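PDB 5OAK: bazooka, isoform C,LD29223p from Drosophila melanogaster, which is a cell polarity scaffold of the PAR3 family whose first PDZ domain, the part crystallised here, binds the PDZ-binding motif of Par6. Local coordinates for residues 24-29 against 52-57. Residues are numbered along the deposited sequence; the frame is centred on the assembly and turned at random.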
loop_
_atom_site.group_PDB
_atom_site.type_symbol
_atom_site.label_atom_id
_atom_site.label_comp_id
_atom_site.label_asym_id
_atom_site.label_seq_id
_atom_site.Cartn_x
_atom_site.Cartn_y
_atom_site.Cartn_z
ATOM N N LEU A 24 -5.052 -0.303 6.222
ATOM C CA LEU A 24 -6.363 0.299 6.409
ATOM C C LEU A 24 -6.306 1.778 6.079
ATOM O O LEU A 24 -5.259 2.405 6.200
ATOM C CB LEU A 24 -6.852 0.097 7.841
ATOM C CG LEU A 24 -5.943 0.618 8.948
ATOM C CD1 LEU A 24 -6.500 1.911 9.518
ATOM C CD2 LEU A 24 -5.798 -0.430 10.039
ATOM N N PRO A 25 -7.433 2.337 5.645
ATOM C CA PRO A 25 -7.455 3.761 5.317
ATOM C C PRO A 25 -7.001 4.609 6.482
ATOM O O PRO A 25 -7.453 4.415 7.622
ATOM C CB PRO A 25 -8.922 4.011 4.974
ATOM C CG PRO A 25 -9.364 2.719 4.420
ATOM C CD PRO A 25 -8.697 1.683 5.314
ATOM N N ASP A 26 -6.143 5.576 6.199
ATOM C CA ASP A 26 -5.647 6.454 7.237
ATOM C C ASP A 26 -6.518 7.657 7.468
ATOM O O ASP A 26 -6.263 8.749 6.994
ATOM C CB ASP A 26 -4.257 6.914 6.877
ATOM C CG ASP A 26 -3.791 7.961 7.759
ATOM O OD1 ASP A 26 -3.657 7.671 8.964
ATOM O OD2 ASP A 26 -3.608 9.055 7.221
ATOM N N LYS A 27 -7.458 7.469 8.349
ATOM C CA LYS A 27 -8.547 8.401 8.585
ATOM C C LYS A 27 -8.055 9.673 9.261
ATOM O O LYS A 27 -8.449 10.791 8.918
ATOM C CB LYS A 27 -9.628 7.716 9.432
ATOM N N GLU A 28 -7.174 9.491 10.220
ATOM C CA GLU A 28 -6.840 10.559 11.130
ATOM C C GLU A 28 -5.715 11.455 10.608
ATOM O O GLU A 28 -5.588 12.615 11.046
ATOM C CB GLU A 28 -6.434 9.946 12.476
ATOM N N HIS A 29 -4.911 10.956 9.655
ATOM C CA HIS A 29 -3.655 11.632 9.362
ATOM C C HIS A 29 -3.590 12.221 7.982
ATOM O O HIS A 29 -2.525 12.586 7.508
ATOM C CB HIS A 29 -2.509 10.661 9.590
ATOM C CG HIS A 29 -2.477 10.129 10.987
ATOM N ND1 HIS A 29 -3.092 8.949 11.349
ATOM C CD2 HIS A 29 -1.965 10.652 12.130
ATOM C CE1 HIS A 29 -2.945 8.757 12.648
ATOM N NE2 HIS A 29 -2.258 9.773 13.145
ATOM N N ASP A 52 3.028 0.643 10.600
ATOM C CA ASP A 52 2.904 2.099 10.804
ATOM C C ASP A 52 3.468 2.970 9.651
ATOM O O ASP A 52 3.372 4.198 9.727
ATOM C CB ASP A 52 3.519 2.528 12.156
ATOM C CG ASP A 52 2.763 1.963 13.351
ATOM O OD1 ASP A 52 1.519 1.890 13.296
ATOM O OD2 ASP A 52 3.426 1.580 14.346
ATOM N N ASP A 53 3.952 2.365 8.560
ATOM C CA ASP A 53 4.166 3.136 7.337
ATOM C C ASP A 53 2.827 3.727 6.890
ATOM O O ASP A 53 1.804 3.045 6.956
ATOM C CB ASP A 53 4.618 2.255 6.187
ATOM C CG ASP A 53 6.061 1.807 6.265
ATOM O OD1 ASP A 53 6.871 2.320 7.098
ATOM O OD2 ASP A 53 6.391 0.958 5.391
ATOM N N ARG A 54 2.847 4.947 6.378
ATOM C CA ARG A 54 1.691 5.512 5.706
ATOM C C ARG A 54 1.982 5.551 4.214
ATOM O O ARG A 54 2.889 6.243 3.769
ATOM C CB ARG A 54 1.379 6.916 6.219
ATOM C CG ARG A 54 0.125 7.514 5.604
ATOM C CD ARG A 54 -0.513 8.554 6.509
ATOM N NE ARG A 54 0.236 9.800 6.493
ATOM C CZ ARG A 54 -0.135 10.892 5.833
ATOM N NH1 ARG A 54 0.623 11.973 5.881
ATOM N NH2 ARG A 54 -1.253 10.904 5.128
ATOM N N ILE A 55 1.214 4.793 3.446
ATOM C CA ILE A 55 1.422 4.705 1.998
ATOM C C ILE A 55 0.711 5.894 1.359
ATOM O O ILE A 55 -0.501 6.049 1.529
ATOM C CB ILE A 55 0.850 3.405 1.432
ATOM C CG1 ILE A 55 1.633 2.205 1.999
ATOM C CG2 ILE A 55 0.911 3.459 -0.096
ATOM C CD1 ILE A 55 0.869 0.861 1.727
ATOM N N LEU A 56 1.449 6.709 0.612
ATOM C CA LEU A 56 0.916 7.931 0.020
ATOM C C LEU A 56 0.667 7.825 -1.479
ATOM O O LEU A 56 -0.098 8.604 -2.036
ATOM C CB LEU A 56 1.870 9.091 0.287
ATOM C CG LEU A 56 2.143 9.399 1.755
ATOM C CD1 LEU A 56 3.025 10.630 1.867
ATOM C CD2 LEU A 56 0.836 9.605 2.499
ATOM N N GLU A 57 1.326 6.880 -2.129
ATOM C CA GLU A 57 1.316 6.856 -3.594
ATOM C C GLU A 57 1.645 5.459 -4.064
ATOM O O GLU A 57 2.524 4.792 -3.461
ATOM C CB GLU A 57 2.337 7.884 -4.139
ATOM C CG GLU A 57 2.415 8.039 -5.640
ATOM C CD GLU A 57 3.379 9.160 -6.043
ATOM O OE1 GLU A 57 3.798 9.242 -7.217
ATOM O OE2 GLU A 57 3.722 9.975 -5.166
#
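R54 and D26 meet with their side chains crossed at about a right angle. OD2 of D26 lies 3.2 Å from CD of R54, and its salt bridge to NH2 of R54 is long at 3.7 Å. The carboxylate and guanidinium planes are turned 45° apart, and OD2 lies oblique to the guanidinium. The R54 chain leaves with CG anti to the backbone N and then bends at chi3 (75°), which carries the guanidinium past the carboxylate to H29. There O of H29 sits over one face, 3.2 Å from NH2 of R54 but too poorly angled to be a hydrogen bond; CD2 of L56 packs against the opposite face, near the rim. In this PDZ domain strand 33-38 pairs antiparallel with strands 21-25 and 54-58, and the contact joins the loop after the first of these two to the second. G31 in that loop accepts a hydrogen bond from NH2 of R54, and its backbone N-H bonds to OD2 of D26. OD1 of D26 uses its syn lone pair to accept the hydrogen bond from ND1 of H29 (2.8 Å), nearly in the imidazole plane. A leucine in place of R54 would probably cost OD2 its long salt bridge, leaving it the G31 N-H, and the G31 carbonyl this donor.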